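Side-chain contacts in major extracellular endoglucanase (Xanthomonas campestris pv. campestris, PDB 4TUF), which hydrolyses internal beta-1,4-glucosidic linkages in cellulose, lichenin and cereal beta-glucans through its glycoside hydrolase family 5 catalytic domain: residues A[25-30]-A[63-68]; A[120-125]-A[174-179]; A[155-160]-A[236-241]; A[218-223]-A[266-271]; A[281-286]-A[293-298]. All coordinates share one frame; numbering follows the deposited sequence. Where two conformers were deposited one is given.

Interaction 1: A[25-30]-A[63-68]; sequences FGFETG and PATLRS. With 2HP (dihydrogenphosphate ion), chain K; 2HP (dihydrogenphosphate ion), chain G.
Phe27 is the residue of 25-30 that engages Thr65 of 63-68, and the chain brings it there through a tight bend. Gly26 begins the type I beta turn. Its N-H points at Glu28 OE1 (N to OE1 2.9 Å), on the syn lone pair, and its carbonyl O accepts from both Thr29 N and Thr29 OG1. Phe27 is second in the turn, and its carbonyl faces Thr65: Thr65 OG1 donates to Phe27 O at 2.6 Å, tilted 23° from the carbonyl plane. Both branches of the threonine are used. With chi1 at -68° OG1 stands beside the threonine's own N and CG2 lies anti to that N; this rotation aims OG1 at the carbonyl and leaves the methyl to meet the ring obliquely, Thr65 CG2 4.0 Å from Phe27 CD1. The ring also packs on Leu59, Leu92 and Val95. Both segments are loops that follow barrel strands, 16-23 and 56-61, in the TIM barrel of this family, and the contact ties these successive beta-alpha loops together. Glu28 turns its carboxylate back to its own loop, to the Gly26 N-H. Thr29 closes the turn, its OG1 2.8 Å from Gly26 O. Farther along 63-68, the guanidinium of Arg67 lies with one face over Ala64 N and reaches a dihydrogenphosphate (chain G), NE to O3 3.4 Å, a weak bond.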
# COMPACT_ATOMS: atom_id res chain seq x y z
N PHE A 25 -2.19 1.36 9.48
CA PHE A 25 -1.13 2.31 9.79
C PHE A 25 -0.75 2.35 11.27
O PHE A 25 -1.49 1.86 12.12
CB PHE A 25 -1.56 3.73 9.37
CG PHE A 25 -1.59 3.93 7.89
CD1 PHE A 25 -2.65 3.49 7.14
CD2 PHE A 25 -0.54 4.58 7.25
CE1 PHE A 25 -2.67 3.67 5.77
CE2 PHE A 25 -0.56 4.77 5.88
CZ PHE A 25 -1.63 4.32 5.15
N GLY A 26 0.39 2.98 11.56
CA GLY A 26 0.85 3.17 12.92
C GLY A 26 2.35 2.96 13.02
O GLY A 26 3.06 3.79 13.57
N PHE A 27 2.83 1.85 12.46
CA PHE A 27 4.24 1.47 12.58
C PHE A 27 5.17 2.43 11.85
O PHE A 27 6.39 2.32 11.97
CB PHE A 27 4.46 0.04 12.07
CG PHE A 27 4.01 -1.04 13.02
CD1 PHE A 27 4.72 -1.29 14.18
CD2 PHE A 27 2.89 -1.80 12.74
CE1 PHE A 27 4.32 -2.28 15.06
CE2 PHE A 27 2.48 -2.79 13.62
CZ PHE A 27 3.19 -3.03 14.77
N GLU A 28 4.61 3.35 11.07
CA GLU A 28 5.44 4.31 10.33
C GLU A 28 5.34 5.69 10.96
O GLU A 28 5.77 6.68 10.36
CB GLU A 28 5.03 4.35 8.86
CG GLU A 28 3.85 5.26 8.51
CD GLU A 28 2.54 4.85 9.18
OE1 GLU A 28 2.45 3.72 9.71
OE2 GLU A 28 1.60 5.67 9.17
N THR A 29 4.80 5.76 12.17
CA THR A 29 4.60 7.04 12.84
C THR A 29 5.42 7.17 14.11
O THR A 29 6.15 6.26 14.50
CB THR A 29 3.12 7.25 13.21
OG1 THR A 29 2.81 6.45 14.36
CG2 THR A 29 2.22 6.86 12.04
N GLY A 30 5.28 8.32 14.77
CA GLY A 30 6.02 8.61 15.98
C GLY A 30 5.75 7.63 17.10
O GLY A 30 6.56 7.50 18.01
N PRO A 63 12.05 3.28 9.31
CA PRO A 63 13.33 2.78 9.81
C PRO A 63 13.42 2.71 11.34
O PRO A 63 13.85 1.69 11.87
CB PRO A 63 14.33 3.78 9.26
CG PRO A 63 13.73 4.22 7.98
CD PRO A 63 12.24 4.27 8.23
N ALA A 64 13.03 3.79 12.02
CA ALA A 64 13.11 3.84 13.48
C ALA A 64 12.42 2.65 14.15
O ALA A 64 12.91 2.12 15.15
CB ALA A 64 12.51 5.14 13.99
N THR A 65 11.30 2.22 13.58
CA THR A 65 10.55 1.08 14.12
C THR A 65 11.38 -0.20 14.10
O THR A 65 11.23 -1.07 14.96
CB THR A 65 9.24 0.88 13.34
OG1 THR A 65 8.35 1.97 13.59
CG2 THR A 65 8.55 -0.42 13.74
N LEU A 66 12.27 -0.31 13.12
CA LEU A 66 13.07 -1.52 12.93
C LEU A 66 14.30 -1.57 13.84
O LEU A 66 15.01 -2.57 13.87
CB LEU A 66 13.52 -1.64 11.48
CG LEU A 66 12.47 -1.51 10.37
CD1 LEU A 66 13.17 -1.56 9.02
CD2 LEU A 66 11.42 -2.61 10.48
N ARG A 67 14.55 -0.49 14.58
CA ARG A 67 15.71 -0.44 15.46
C ARG A 67 15.41 -1.07 16.82
O ARG A 67 14.27 -1.05 17.29
CB ARG A 67 16.19 1.00 15.64
CG ARG A 67 16.83 1.57 14.38
CD ARG A 67 16.89 3.09 14.37
NE ARG A 67 17.16 3.58 13.02
CZ ARG A 67 16.91 4.82 12.61
NH1 ARG A 67 16.38 5.70 13.46
NH2 ARG A 67 17.19 5.18 11.36
N SER A 68 16.45 -1.63 17.43
CA SER A 68 16.30 -2.55 18.56
C SER A 68 15.63 -1.94 19.78
O SER A 68 14.81 -2.60 20.43
CB SER A 68 17.66 -3.11 18.96
OG SER A 68 18.22 -3.88 17.91
P 2HP K . 18.16 -1.24 11.44
O1 2HP K . 17.87 -2.25 12.52
O2 2HP K . 17.01 -0.28 11.31
O3 2HP K . 19.42 -0.48 11.79
O4 2HP K . 18.35 -1.95 10.12
P 2HP G . 19.64 2.36 9.25
O1 2HP G . 19.82 0.99 8.63
O2 2HP G . 18.49 3.08 8.58
O3 2HP G . 19.33 2.24 10.72
O4 2HP G . 20.92 3.16 9.07

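Interaction 2: A[120-125]-A[174-179]; sequences ELWYTG and NKAAER. With 2HP (dihydrogenphosphate ion), chain H.
A bare methyl is planted on an indole: Ala176 CB stands over the six-membered ring of Trp122, 3.5 Å from the centroid and 17° off the ring normal, a CH-pi contact with CE2 the nearest atom (Ala176 CB to Trp122 CE2 3.4 Å). The opposite face is covered by the tryptophan's own sequence neighbours, Leu121 through CB and Tyr123 through CD1, both toward the rim, so the indole is sandwiched between its loop and the helix. Trp122 CG lies between the backbone N and the carbonyl carbon (chi1 52°), which directs the ring at 174-179. One turn beyond Ala176, Arg179 brings the edge of its guanidinium to the indole, NH2 4.2 Å from Trp122 CZ2, obliquely to the ring. The polar ends of both residues converge on Glu129: its OE1 accepts from Trp122 NE1 and its OE2 forms a salt bridge with Arg179 NE, which helps fix the rotation of both flat groups. Lys175 bends at chi2 and chi3, and its NZ makes a salt bridge to Glu178 OE2 at 3.1 Å. Its CG is 3.6 Å from O3 of a dihydrogenphosphate (chain H). Trp132 also meets the indole. The contact thus lays the loop between strand 105-110 and helix 129-143 on helix 173-187, which follows the next barrel strand, 149-153.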
# COMPACT_ATOMS: atom_id res chain seq x y z
N GLU A 120 9.77 12.69 -1.43
CA GLU A 120 9.66 12.69 -2.89
C GLU A 120 10.49 11.57 -3.50
O GLU A 120 10.01 10.81 -4.34
CB GLU A 120 10.10 14.04 -3.45
CG GLU A 120 9.10 15.15 -3.24
CD GLU A 120 9.60 16.48 -3.77
OE1 GLU A 120 9.06 17.53 -3.35
OE2 GLU A 120 10.54 16.47 -4.59
N LEU A 121 11.73 11.46 -3.05
CA LEU A 121 12.64 10.45 -3.56
C LEU A 121 12.86 9.36 -2.52
O LEU A 121 12.36 9.44 -1.40
CB LEU A 121 13.98 11.09 -3.94
CG LEU A 121 13.88 12.32 -4.84
CD1 LEU A 121 15.25 12.94 -5.05
CD2 LEU A 121 13.26 11.93 -6.16
N TRP A 122 13.62 8.34 -2.89
CA TRP A 122 13.87 7.21 -1.99
C TRP A 122 14.92 7.55 -0.94
O TRP A 122 15.32 6.70 -0.14
CB TRP A 122 14.29 5.98 -2.80
CG TRP A 122 15.43 6.25 -3.72
CD1 TRP A 122 16.74 5.95 -3.52
CD2 TRP A 122 15.36 6.90 -5.00
NE1 TRP A 122 17.49 6.37 -4.59
CE2 TRP A 122 16.67 6.96 -5.51
CE3 TRP A 122 14.32 7.45 -5.75
CZ2 TRP A 122 16.96 7.53 -6.74
CZ3 TRP A 122 14.61 8.02 -6.97
CH2 TRP A 122 15.92 8.06 -7.45
N TYR A 123 15.37 8.81 -0.94
CA TYR A 123 16.41 9.25 -0.02
C TYR A 123 16.20 10.69 0.37
O TYR A 123 15.54 11.44 -0.35
CB TYR A 123 17.80 9.10 -0.65
CG TYR A 123 18.03 9.96 -1.89
CD1 TYR A 123 17.65 9.51 -3.15
CD2 TYR A 123 18.65 11.20 -1.80
CE1 TYR A 123 17.87 10.28 -4.28
CE2 TYR A 123 18.88 11.97 -2.92
CZ TYR A 123 18.49 11.51 -4.16
OH TYR A 123 18.73 12.28 -5.27
N THR A 124 16.76 11.08 1.51
CA THR A 124 16.68 12.46 1.97
C THR A 124 18.04 12.96 2.43
O THR A 124 19.05 12.28 2.28
CB THR A 124 15.69 12.62 3.13
OG1 THR A 124 16.24 11.99 4.29
CG2 THR A 124 14.36 11.98 2.80
N GLY A 125 18.06 14.14 3.03
CA GLY A 125 19.29 14.69 3.55
C GLY A 125 19.75 14.05 4.84
O GLY A 125 20.79 14.41 5.38
N ASN A 174 12.63 4.45 -11.40
CA ASN A 174 12.67 3.12 -12.01
C ASN A 174 13.97 2.38 -11.69
O ASN A 174 13.94 1.20 -11.36
CB ASN A 174 12.49 3.22 -13.53
CG ASN A 174 13.47 4.18 -14.17
OD1 ASN A 174 13.63 5.31 -13.71
ND2 ASN A 174 14.13 3.73 -15.23
N LYS A 175 15.09 3.08 -11.77
CA LYS A 175 16.38 2.46 -11.50
C LYS A 175 16.55 2.16 -10.01
O LYS A 175 17.13 1.14 -9.63
CB LYS A 175 17.51 3.35 -12.00
CG LYS A 175 17.37 3.72 -13.46
CD LYS A 175 17.26 2.48 -14.35
CE LYS A 175 18.59 1.79 -14.52
NZ LYS A 175 18.50 0.73 -15.57
N ALA A 176 16.06 3.06 -9.17
CA ALA A 176 16.13 2.86 -7.73
C ALA A 176 15.28 1.65 -7.32
O ALA A 176 15.63 0.94 -6.38
CB ALA A 176 15.68 4.10 -6.99
N ALA A 177 14.19 1.42 -8.03
CA ALA A 177 13.32 0.28 -7.75
C ALA A 177 13.98 -1.03 -8.17
O ALA A 177 13.79 -2.07 -7.54
CB ALA A 177 11.99 0.44 -8.45
N GLU A 178 14.76 -0.97 -9.25
CA GLU A 178 15.52 -2.13 -9.70
C GLU A 178 16.56 -2.53 -8.66
O GLU A 178 16.74 -3.71 -8.37
CB GLU A 178 16.20 -1.84 -11.04
CG GLU A 178 15.21 -1.60 -12.16
CD GLU A 178 15.88 -1.21 -13.46
OE1 GLU A 178 15.18 -1.14 -14.49
OE2 GLU A 178 17.11 -0.97 -13.44
N ARG A 179 17.22 -1.53 -8.08
CA ARG A 179 18.24 -1.80 -7.07
C ARG A 179 17.61 -2.30 -5.77
O ARG A 179 18.15 -3.17 -5.10
CB ARG A 179 19.09 -0.54 -6.82
CG ARG A 179 19.84 -0.06 -8.06
CD ARG A 179 20.91 0.98 -7.75
NE ARG A 179 20.38 2.31 -7.43
CZ ARG A 179 19.98 3.20 -8.34
NH1 ARG A 179 20.02 2.90 -9.63
NH2 ARG A 179 19.52 4.39 -7.96
P 2HP H . 20.10 6.16 -15.11
O1 2HP H . 20.90 5.27 -14.19
O2 2HP H . 19.50 5.35 -16.24
O3 2HP H . 18.97 6.81 -14.34
O4 2HP H . 21.01 7.24 -15.67

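Interaction 3: A[155-160]-A[236-241]; sequences KNEPHG and HVYGPD
Glu157 OE2 is the meeting point of this contact, with His236 and Tyr238 both converging on it. His236 ND1 donates to OE2 at 2.8 Å, 159° at the hydrogen, in the imidazole plane and on the anti lone pair, the side away from the other oxygen. The side chains of Tyr238 and Glu157 run toward each other from opposite directions, Tyr238 OH 2.5 Å from Glu157 OE2 and the phenol ring turned 85° from the carboxylate; the hydroxyl is also hydrogen-bonded to Glu278 OE1. The carboxylate arrives there on an extended chain (chi2 -167°), crossing His236 at about a right angle with Glu157 CG 3.3 Å from His236 ND1. This is the probable catalytic centre of a family 5 TIM barrel, at the C-terminal ends of its strands: by similarity Glu157 is the proton donor and Glu278 the nucleophile, one just after the fourth barrel strand and the other on the seventh, as in clan GH-A glycosidases, with His236 and Tyr238 on the sixth strand between. Next to the donor, Asn156 sets OD1 3.1 Å from His236 CE1, while that oxygen's hydrogen bond comes from Arg58 NH2. The backbone is held in turn. Glu157 N bonds to Glu196 OE1, and Glu157 O receives His159 ND1 at 2.6 Å, almost along the C=O axis. One residue back, Asn156 O accepts from Lys155 NZ at 2.6 Å from above the carbonyl plane, and the same ammonium also bonds to Ser119 O. Trp212 stacks on the His159 ring.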
# COMPACT_ATOMS: atom_id res chain seq x y z
N LYS A 155 8.87 1.48 -1.78
CA LYS A 155 8.86 2.86 -1.30
C LYS A 155 7.50 3.49 -1.55
O LYS A 155 6.97 3.43 -2.66
CB LYS A 155 9.99 3.67 -1.96
CG LYS A 155 9.70 5.15 -2.19
CD LYS A 155 10.10 5.98 -1.00
CE LYS A 155 10.03 7.46 -1.30
NZ LYS A 155 8.65 7.94 -1.59
N ASN A 156 6.94 4.13 -0.54
CA ASN A 156 5.61 4.71 -0.66
C ASN A 156 5.56 6.04 -1.39
O ASN A 156 6.28 6.96 -1.05
CB ASN A 156 4.99 4.87 0.73
CG ASN A 156 3.53 5.23 0.68
OD1 ASN A 156 2.70 4.43 0.29
ND2 ASN A 156 3.20 6.43 1.10
N GLU A 157 4.67 6.14 -2.36
CA GLU A 157 4.29 7.40 -2.98
C GLU A 157 5.37 8.32 -3.54
O GLU A 157 5.46 9.48 -3.15
CB GLU A 157 3.33 8.16 -2.08
CG GLU A 157 2.05 7.38 -1.85
CD GLU A 157 0.97 8.20 -1.24
OE1 GLU A 157 1.28 9.20 -0.58
OE2 GLU A 157 -0.21 7.84 -1.41
N PRO A 158 6.15 7.83 -4.49
CA PRO A 158 7.15 8.69 -5.11
C PRO A 158 6.45 9.85 -5.80
O PRO A 158 5.40 9.67 -6.39
CB PRO A 158 7.78 7.78 -6.15
CG PRO A 158 7.63 6.42 -5.58
CD PRO A 158 6.32 6.43 -4.87
N HIS A 159 7.02 11.04 -5.71
CA HIS A 159 6.39 12.21 -6.31
C HIS A 159 7.39 13.34 -6.43
O HIS A 159 8.58 13.15 -6.18
CB HIS A 159 5.18 12.65 -5.48
CG HIS A 159 5.51 12.99 -4.06
ND1 HIS A 159 5.77 12.02 -3.11
CD2 HIS A 159 5.62 14.18 -3.43
CE1 HIS A 159 6.03 12.61 -1.96
NE2 HIS A 159 5.94 13.92 -2.12
N GLY A 160 6.91 14.52 -6.82
CA GLY A 160 7.76 15.69 -6.91
C GLY A 160 8.90 15.56 -7.90
O GLY A 160 8.70 15.55 -9.11
N HIS A 236 -1.30 4.23 -6.53
CA HIS A 236 -2.34 4.74 -5.65
C HIS A 236 -3.28 5.63 -6.45
O HIS A 236 -2.89 6.21 -7.47
CB HIS A 236 -1.73 5.54 -4.50
CG HIS A 236 -0.84 4.73 -3.61
ND1 HIS A 236 -0.34 5.21 -2.41
CD2 HIS A 236 -0.35 3.47 -3.73
CE1 HIS A 236 0.41 4.29 -1.85
NE2 HIS A 236 0.43 3.22 -2.62
N VAL A 237 -4.52 5.75 -5.99
CA VAL A 237 -5.45 6.70 -6.56
C VAL A 237 -6.45 7.13 -5.49
O VAL A 237 -6.88 6.32 -4.67
CB VAL A 237 -6.18 6.10 -7.78
CG1 VAL A 237 -6.77 4.75 -7.44
CG2 VAL A 237 -7.26 7.04 -8.29
N TYR A 238 -6.79 8.42 -5.47
CA TYR A 238 -7.75 8.94 -4.51
C TYR A 238 -8.81 9.80 -5.20
O TYR A 238 -8.73 10.05 -6.41
CB TYR A 238 -7.05 9.75 -3.43
CG TYR A 238 -5.87 9.04 -2.81
CD1 TYR A 238 -6.03 8.20 -1.72
CD2 TYR A 238 -4.59 9.21 -3.34
CE1 TYR A 238 -4.95 7.55 -1.16
CE2 TYR A 238 -3.51 8.57 -2.78
CZ TYR A 238 -3.69 7.74 -1.69
OH TYR A 238 -2.62 7.09 -1.14
N GLY A 239 -9.80 10.24 -4.42
CA GLY A 239 -10.91 11.01 -4.95
C GLY A 239 -10.98 12.43 -4.42
O GLY A 239 -10.01 12.95 -3.86
N PRO A 240 -12.15 13.07 -4.58
CA PRO A 240 -12.38 14.50 -4.35
C PRO A 240 -11.94 15.00 -2.97
O PRO A 240 -11.56 16.16 -2.87
CB PRO A 240 -13.90 14.63 -4.51
CG PRO A 240 -14.28 13.52 -5.41
CD PRO A 240 -13.38 12.38 -5.03
N ASP A 241 -12.00 14.16 -1.94
CA ASP A 241 -11.72 14.64 -0.59
C ASP A 241 -10.25 14.51 -0.20
O ASP A 241 -9.88 14.85 0.93
CB ASP A 241 -12.58 13.90 0.43
CG ASP A 241 -12.56 12.40 0.25
OD1 ASP A 241 -11.72 11.90 -0.54
OD2 ASP A 241 -13.39 11.72 0.89

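Interaction 4: A[218-223]-A[266-271]; sequences PLACTP and GQFAGT. With 2HP (dihydrogenphosphate ion), chain I.
Where two loops of the barrel periphery meet, the Phe268 ring is laid against Leu219 and Ala220. Leu219 belongs to the long excursion between strands 192-195 and 231-238, and Phe268 to the type I turn from Gly266 to Ala269 that leaves helix 257-266. The CD1-CE1 side of the phenyl meets Leu219 obliquely: Phe268 CE1 is 3.8 Å from Leu219 CB, and Phe268 CD1 is 3.9 Å from Leu219 CD2. Because Leu219 CG lies opposite its backbone N (chi1 178°), the isobutyl group runs past CD1 and CE1 of the ring, and CB and CD2 both touch. Ala220 N lies near the ring plane, 3.8 Å from Phe268 CE1, and Ala220 CB is 4.2 Å from Phe268 CE1. A dihydrogenphosphate (chain I) sits beside the join. Thr271 OG1 is hydrogen-bonded to its O2 at 2.7 Å, and that oxygen also lies at the ring edge, 3.4 Å from Phe268 CD1; His272 completes the site. On the other loop, Pro218 O accepts from both Cys221 N and Thr222 N, closing the bend that contains Leu219. Cys221 is tied to Cys204 by a disulfide, and Leu216 lies against Phe268 as well. The arrangement is an apolar contact between connecting loops of a (beta/alpha)8 barrel, here joining a disulfide-anchored excursion to the loop between helix 257-266 and strand 276-280.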
# COMPACT_ATOMS: atom_id res chain seq x y z
N PRO A 218 5.30 6.20 -17.74
CA PRO A 218 6.65 6.02 -18.30
C PRO A 218 7.12 4.57 -18.41
O PRO A 218 8.14 4.31 -19.06
CB PRO A 218 7.54 6.80 -17.32
CG PRO A 218 6.65 7.80 -16.70
CD PRO A 218 5.34 7.08 -16.55
N LEU A 219 6.39 3.63 -17.82
CA LEU A 219 6.70 2.21 -17.93
C LEU A 219 6.57 1.72 -19.37
O LEU A 219 7.15 0.70 -19.76
CB LEU A 219 5.79 1.39 -17.01
CG LEU A 219 5.93 -0.13 -17.00
CD1 LEU A 219 7.36 -0.53 -16.64
CD2 LEU A 219 4.94 -0.74 -16.03
N ALA A 220 5.81 2.44 -20.18
CA ALA A 220 5.63 2.07 -21.58
C ALA A 220 6.90 2.32 -22.39
O ALA A 220 7.15 1.66 -23.40
CB ALA A 220 4.46 2.82 -22.17
N CYS A 221 7.71 3.29 -21.95
CA CYS A 221 8.94 3.65 -22.64
C CYS A 221 10.14 2.96 -22.02
O CYS A 221 11.13 2.68 -22.69
CB CYS A 221 9.16 5.16 -22.61
SG CYS A 221 7.84 6.13 -23.36
N THR A 222 10.04 2.68 -20.72
CA THR A 222 11.18 2.19 -19.95
C THR A 222 10.76 1.03 -19.05
O THR A 222 10.36 1.24 -17.91
CB THR A 222 11.81 3.30 -19.09
OG1 THR A 222 11.98 4.49 -19.88
CG2 THR A 222 13.15 2.86 -18.55
N PRO A 223 10.87 -0.19 -19.56
CA PRO A 223 10.57 -1.40 -18.79
C PRO A 223 11.42 -1.51 -17.53
O PRO A 223 12.55 -1.04 -17.50
CB PRO A 223 10.90 -2.53 -19.77
CG PRO A 223 10.83 -1.92 -21.11
CD PRO A 223 11.29 -0.50 -20.93
N GLY A 266 -4.29 1.97 -15.68
CA GLY A 266 -5.17 0.93 -16.16
C GLY A 266 -4.71 0.22 -17.39
O GLY A 266 -4.89 -0.95 -17.56
N GLN A 267 -4.13 0.98 -18.27
CA GLN A 267 -3.64 0.45 -19.55
C GLN A 267 -2.58 -0.64 -19.38
O GLN A 267 -2.27 -1.35 -20.34
CB GLN A 267 -3.08 1.59 -20.40
CG GLN A 267 -1.99 2.38 -19.69
CD GLN A 267 -1.23 3.30 -20.62
OE1 GLN A 267 -0.78 2.89 -21.69
NE2 GLN A 267 -1.08 4.55 -20.22
N PHE A 268 -2.03 -0.76 -18.18
CA PHE A 268 -0.99 -1.75 -17.92
C PHE A 268 -1.55 -3.04 -17.35
O PHE A 268 -0.83 -4.02 -17.20
CB PHE A 268 0.06 -1.18 -16.98
CG PHE A 268 0.82 -0.02 -17.55
CD1 PHE A 268 1.88 -0.23 -18.42
CD2 PHE A 268 0.45 1.28 -17.25
CE1 PHE A 268 2.56 0.83 -18.96
CE2 PHE A 268 1.14 2.34 -17.80
CZ PHE A 268 2.20 2.12 -18.65
N ALA A 269 -2.85 -3.05 -17.06
CA ALA A 269 -3.48 -4.19 -16.40
C ALA A 269 -3.43 -5.45 -17.24
O ALA A 269 -3.37 -6.55 -16.71
CB ALA A 269 -4.92 -3.86 -16.05
N GLY A 270 -3.47 -5.28 -18.56
CA GLY A 270 -3.54 -6.41 -19.47
C GLY A 270 -2.23 -7.14 -19.67
O GLY A 270 -2.22 -8.27 -20.16
N THR A 271 -1.12 -6.52 -19.28
CA THR A 271 0.19 -7.12 -19.48
C THR A 271 1.02 -7.24 -18.19
O THR A 271 2.05 -7.91 -18.16
CB THR A 271 1.01 -6.33 -20.52
OG1 THR A 271 1.08 -4.96 -20.13
CG2 THR A 271 0.34 -6.42 -21.88
P 2HP I . 3.67 -2.57 -21.71
O1 2HP I . 3.85 -3.87 -22.46
O2 2HP I . 2.65 -2.76 -20.61
O3 2HP I . 4.99 -2.14 -21.11
O4 2HP I . 3.19 -1.49 -22.65

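Interaction 5: A[281-286]-A[293-298]; sequences GKYGEG and WQDALV
Gln294 NE2 is shared by two acceptors: Gly281 O, through a weak bond of 2.9 Å bent to 129°, and Asp290 OD2. Gln294 OE1 bonds to Tyr311 OH; both ends of the amide have partners, which should limit its rotation. The setting is a beta-alpha connection of the TIM barrel, in which the chain leaves strand 276-280, makes a type I' turn from Lys282 to Glu285 and enters helix 288-303, onto whose side it folds back. Asp290 OD2 serves both partners, since it also accepts from Tyr283 N. Tyr283 lies across the extended glutamine chain, CD1 3.6 Å from Gln294 CD and CE1 3.7 Å from Gln294 CB, the ring oblique to the amide. With CG anti to the backbone N (chi1 -151°), the phenol passes Gln294 to reach Asp295. There ring and carboxylate are almost perpendicular, 89° apart, and OD1 lies in plane at the ring edge. Asp295 OD2 forms a salt bridge with Lys291 NZ, which would keep the carboxylate turned to the phenol. Leu339 touches both Gln294 and Asp295 from helix 334-344. Tyr283 OH donates to Asp295 OD1 at 2.9 Å, on its syn side but somewhat out of the carboxylate plane.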
# COMPACT_ATOMS: atom_id res chain seq x y z
N GLY A 281 -11.56 6.97 0.58
CA GLY A 281 -12.15 8.28 0.78
C GLY A 281 -13.35 8.22 1.70
O GLY A 281 -13.76 7.14 2.13
N LYS A 282 -13.95 9.37 1.99
CA LYS A 282 -14.93 9.45 3.05
C LYS A 282 -16.26 8.79 2.69
O LYS A 282 -17.05 8.47 3.59
CB LYS A 282 -15.14 10.91 3.45
CG LYS A 282 -13.93 11.50 4.15
CD LYS A 282 -14.23 12.81 4.86
CE LYS A 282 -13.09 13.21 5.78
NZ LYS A 282 -13.27 14.58 6.34
N TYR A 283 -16.50 8.54 1.42
CA TYR A 283 -17.70 7.83 1.01
C TYR A 283 -19.00 8.42 1.50
O TYR A 283 -19.86 7.76 2.01
CB TYR A 283 -17.62 6.38 1.38
CG TYR A 283 -18.40 5.50 0.46
CD1 TYR A 283 -18.08 5.40 -0.85
CD2 TYR A 283 -19.46 4.77 0.92
CE1 TYR A 283 -18.79 4.59 -1.69
CE2 TYR A 283 -20.17 3.96 0.09
CZ TYR A 283 -19.82 3.88 -1.22
OH TYR A 283 -20.53 3.06 -2.03
N GLY A 284 -19.11 9.72 1.35
CA GLY A 284 -20.34 10.44 1.59
C GLY A 284 -20.39 11.09 2.94
O GLY A 284 -21.13 12.03 3.14
N GLU A 285 -19.54 10.64 3.84
CA GLU A 285 -19.33 11.33 5.07
C GLU A 285 -18.57 12.59 4.78
O GLU A 285 -18.57 13.51 5.57
CB GLU A 285 -18.58 10.47 6.07
CG GLU A 285 -19.49 9.50 6.79
CD GLU A 285 -19.20 9.46 8.26
OE1 GLU A 285 -18.05 9.73 8.62
OE2 GLU A 285 -20.13 9.18 9.05
N GLY A 286 -17.89 12.63 3.65
CA GLY A 286 -17.16 13.83 3.30
C GLY A 286 -17.63 14.67 2.14
O GLY A 286 -17.44 15.87 2.12
N TRP A 293 -17.54 8.67 -6.83
CA TRP A 293 -16.18 8.38 -7.28
C TRP A 293 -15.74 6.95 -6.93
O TRP A 293 -15.20 6.24 -7.78
CB TRP A 293 -15.18 9.38 -6.70
CG TRP A 293 -13.77 9.04 -7.05
CD1 TRP A 293 -13.11 9.37 -8.20
CD2 TRP A 293 -12.85 8.28 -6.26
NE1 TRP A 293 -11.83 8.86 -8.17
CE2 TRP A 293 -11.65 8.19 -6.99
CE3 TRP A 293 -12.93 7.66 -5.01
CZ2 TRP A 293 -10.54 7.51 -6.51
CZ3 TRP A 293 -11.82 6.99 -4.53
CH2 TRP A 293 -10.64 6.92 -5.28
N GLN A 294 -15.95 6.55 -5.68
CA GLN A 294 -15.56 5.21 -5.24
C GLN A 294 -16.35 4.14 -5.98
O GLN A 294 -15.80 3.12 -6.38
CB GLN A 294 -15.75 5.04 -3.72
CG GLN A 294 -14.79 5.88 -2.89
CD GLN A 294 -14.58 5.35 -1.49
OE1 GLN A 294 -14.53 4.14 -1.28
NE2 GLN A 294 -14.44 6.25 -0.53
N ASP A 295 -17.64 4.39 -6.17
CA ASP A 295 -18.50 3.47 -6.91
C ASP A 295 -17.97 3.26 -8.33
O ASP A 295 -17.86 2.13 -8.79
CB ASP A 295 -19.93 3.99 -6.97
CG ASP A 295 -20.67 3.82 -5.65
OD1 ASP A 295 -20.30 2.92 -4.87
OD2 ASP A 295 -21.63 4.57 -5.41
N ALA A 296 -17.63 4.36 -9.00
CA ALA A 296 -17.15 4.30 -10.38
C ALA A 296 -15.80 3.59 -10.50
O ALA A 296 -15.56 2.86 -11.47
CB ALA A 296 -17.05 5.70 -10.96
N LEU A 297 -14.92 3.81 -9.52
CA LEU A 297 -13.61 3.17 -9.51
C LEU A 297 -13.75 1.66 -9.42
O LEU A 297 -13.07 0.92 -10.14
CB LEU A 297 -12.75 3.68 -8.36
CG LEU A 297 -11.39 3.00 -8.20
CD1 LEU A 297 -10.54 3.18 -9.45
CD2 LEU A 297 -10.63 3.50 -6.97
N VAL A 298 -14.64 1.20 -8.54
CA VAL A 298 -14.90 -0.23 -8.39
C VAL A 298 -15.45 -0.81 -9.69
O VAL A 298 -15.00 -1.86 -10.15
CB VAL A 298 -15.88 -0.49 -7.22
CG1 VAL A 298 -16.36 -1.93 -7.25
CG2 VAL A 298 -15.20 -0.17 -5.89

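How the interactions relate
Interaction 3 holds the probable proton donor, Glu157, and touches two others. Interaction 2 reaches it through a probable hydrogen bond, Glu120 O to His159 N at 3.3 Å, and the Trp122 side chain is about 11 Å from that of Glu157. Interaction 5 joins it where Asp241 OD2 is 2.7 Å from Lys282 N, and Trp293 CZ2 packs 3.1 Å from Tyr238 O. Interaction 4 touches interaction 2 at Asn174 ND2 and Thr222 CG2, 3.6 Å apart. Interaction 1 touches none of the others; its nearest atoms are about 6 Å from interaction 3, and its centre is about 33 Å from that of interaction 4, across the barrel.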